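Local structure of putative gdp-fucose protein o-fucosyltransferase 1 (Caenorhabditis elegans, 3ZY2) at residues H308-E311 and T317-A320. The protein belongs to the GDP-fucose protein O-fucosyltransferase family, has the two-domain GT-B fold and holds guanosine-5'-diphosphate in its pocket. Residues are numbered along the deposited sequence; the frame is centred on the assembly and turned at random.
Sequences HRQE and TSLA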
ATOM      1  N   HIS A 308      35.660  -6.125  23.125  1.00 15.41           N
ATOM      2  CA  HIS A 308      34.920  -5.469  24.192  1.00 15.40           C
ATOM      3  C   HIS A 308      33.520  -5.144  23.699  1.00 15.21           C
ATOM      4  O   HIS A 308      33.307  -4.865  22.516  1.00 14.69           O
ATOM      5  CB  HIS A 308      35.607  -4.157  24.600  1.00 15.00           C
ATOM      6  CG  HIS A 308      37.029  -4.304  25.025  1.00 17.20           C
ATOM      7  ND1 HIS A 308      38.072  -4.396  24.129  1.00 19.64           N
ATOM      8  CD2 HIS A 308      37.586  -4.342  26.257  1.00 19.39           C
ATOM      9  CE1 HIS A 308      39.209  -4.496  24.795  1.00 20.50           C
ATOM     10  NE2 HIS A 308      38.941  -4.459  26.084  1.00 19.57           N
ATOM     11  N   ARG A 309      32.562  -5.175  24.630  1.00 16.16           N
ATOM     12  CA  ARG A 309      31.187  -4.826  24.328  1.00 16.20           C
ATOM     13  C   ARG A 309      30.667  -3.931  25.438  1.00 16.96           C
ATOM     14  O   ARG A 309      31.254  -3.889  26.530  1.00 16.92           O
ATOM     15  CB  ARG A 309      30.328  -6.086  24.296  1.00 16.83           C
ATOM     16  CG  ARG A 309      30.449  -6.922  25.567  1.00 18.30           C
ATOM     17  CD  ARG A 309      29.269  -7.877  25.698  1.00 20.38           C
ATOM     18  NE  ARG A 309      28.010  -7.147  25.848  1.00 20.75           N
ATOM     19  CZ  ARG A 309      26.848  -7.717  26.169  1.00 23.41           C
ATOM     20  NH1 ARG A 309      26.771  -9.031  26.356  1.00 26.19           N
ATOM     21  NH2 ARG A 309      25.762  -6.963  26.300  1.00 22.78           N
ATOM     22  N   GLN A 310      29.578  -3.217  25.141  1.00 17.71           N
ATOM     23  CA  GLN A 310      28.813  -2.506  26.175  1.00 19.30           C
ATOM     24  C   GLN A 310      27.888  -3.474  26.912  1.00 20.02           C
ATOM     25  O   GLN A 310      27.312  -4.370  26.296  1.00 19.86           O
ATOM     26  CB  GLN A 310      27.957  -1.421  25.525  1.00 19.24           C
ATOM     27  CG  GLN A 310      28.704  -0.363  24.761  1.00 21.48           C
ATOM     28  CD  GLN A 310      27.778   0.747  24.383  1.00 26.06           C
ATOM     29  OE1 GLN A 310      26.913   0.577  23.525  1.00 27.52           O
ATOM     30  NE2 GLN A 310      27.924   1.882  25.042  1.00 25.41           N
ATOM     31  N   GLU A 311      27.748  -3.284  28.217  1.00 22.91           N
ATOM     32  CA  GLU A 311      26.811  -4.095  29.015  1.00 25.00           C
ATOM     33  C   GLU A 311      25.935  -3.177  29.850  1.00 26.26           C
ATOM     34  O   GLU A 311      26.440  -2.571  30.796  1.00 28.23           O
ATOM     35  CB  GLU A 311      27.549  -5.070  29.940  1.00 26.83           C
ATOM     36  CG  GLU A 311      28.144  -6.289  29.242  1.00 29.64           C
ATOM     37  CD  GLU A 311      28.999  -7.127  30.155  1.00 34.15           C
ATOM     38  OE1 GLU A 311      28.425  -7.834  31.013  1.00 36.02           O
ATOM     39  OE2 GLU A 311      30.248  -7.082  30.019  1.00 35.89           O
ATOM     40  N   THR A 317      24.348   4.101  21.122  1.00 13.12           N
ATOM     41  CA  THR A 317      25.743   4.316  21.484  1.00 13.56           C
ATOM     42  C   THR A 317      26.604   3.319  20.709  1.00 12.33           C
ATOM     43  O   THR A 317      27.680   3.689  20.232  1.00 13.06           O
ATOM     44  CB  THR A 317      25.989   4.240  22.994  1.00 14.44           C
ATOM     45  OG1 THR A 317      25.160   5.228  23.643  1.00 17.53           O
ATOM     46  CG2 THR A 317      27.449   4.530  23.318  1.00 16.04           C
ATOM     47  N   SER A 318      26.101   2.105  20.485  1.00 12.11           N
ATOM     48  CA  SER A 318      26.843   1.144  19.636  1.00 11.68           C
ATOM     49  C   SER A 318      27.013   1.680  18.226  1.00 11.68           C
ATOM     50  O   SER A 318      28.102   1.590  17.666  1.00 11.42           O
ATOM     51  CB  SER A 318      26.191  -0.240  19.593  1.00 13.48           C
ATOM     52  OG  SER A 318      26.383  -0.912  20.833  1.00 16.14           O
ATOM     53  N   LEU A 319      25.941   2.199  17.629  1.00 10.34           N
ATOM     54  CA  LEU A 319      26.068   2.795  16.295  1.00 10.02           C
ATOM     55  C   LEU A 319      27.115   3.919  16.276  1.00 10.06           C
ATOM     56  O   LEU A 319      27.933   4.032  15.335  1.00  9.93           O
ATOM     57  CB  LEU A 319      24.702   3.350  15.834  1.00 10.02           C
ATOM     58  CG  LEU A 319      23.677   2.261  15.461  1.00  9.55           C
ATOM     59  CD1 LEU A 319      22.314   2.900  15.383  1.00 10.24           C
ATOM     60  CD2 LEU A 319      24.015   1.597  14.122  1.00 12.54           C
ATOM     61  N   ALA A 320      27.066   4.782  17.292  1.00 10.44           N
ATOM     62  CA  ALA A 320      27.987   5.903  17.371  1.00 10.95           C
ATOM     63  C   ALA A 320      29.437   5.418  17.478  1.00 10.95           C
ATOM     64  O   ALA A 320      30.322   5.947  16.794  1.00 11.02           O
ATOM     65  CB  ALA A 320      27.616   6.800  18.553  1.00 12.03           C
TER
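With CG anti to the carbonyl carbon (chi1 -60°) and the chain extended beyond it (chi2 -170°), Q310 reaches from the loop to the helix that carries T317 and S318. T317 turns its methyl to meet it: CG2 is anti to the backbone N and lies 3.9 Å from CD of Q310. The two side chains cross at roughly a right angle, the methyl meeting the end of the amide. S318 OG stands on the other branch of that amide, 4.2 Å from Q310 CD; its firm partner is D313 OD1, while T317 OG1 makes a weak hydrogen bond to Q200 OE1. Which amide branch is oxygen and which nitrogen is doubtful. The contact belongs to the Rossmann-like half of the GT-B fold: the chain leaves strand 307-308 at the edge of a parallel sheet, loops through 309-311 and enters helix 315-324, which leads on to strand 327-330. Q310 and S318 both also touch F284 of strand 282-287, and the S318 side chain is about 5 Å from the bound GDP, whose pocket includes D313. Within the loop R309 gives Q310 O two hydrogen bonds, from NE (2.9 Å) and NH2 (3.0 Å). NH2 lies in the carbonyl plane, whereas NE sits above it, 48° out. E311 CG sits 3.4 Å over one face of the R309 guanidinium, nearer its border than its middle.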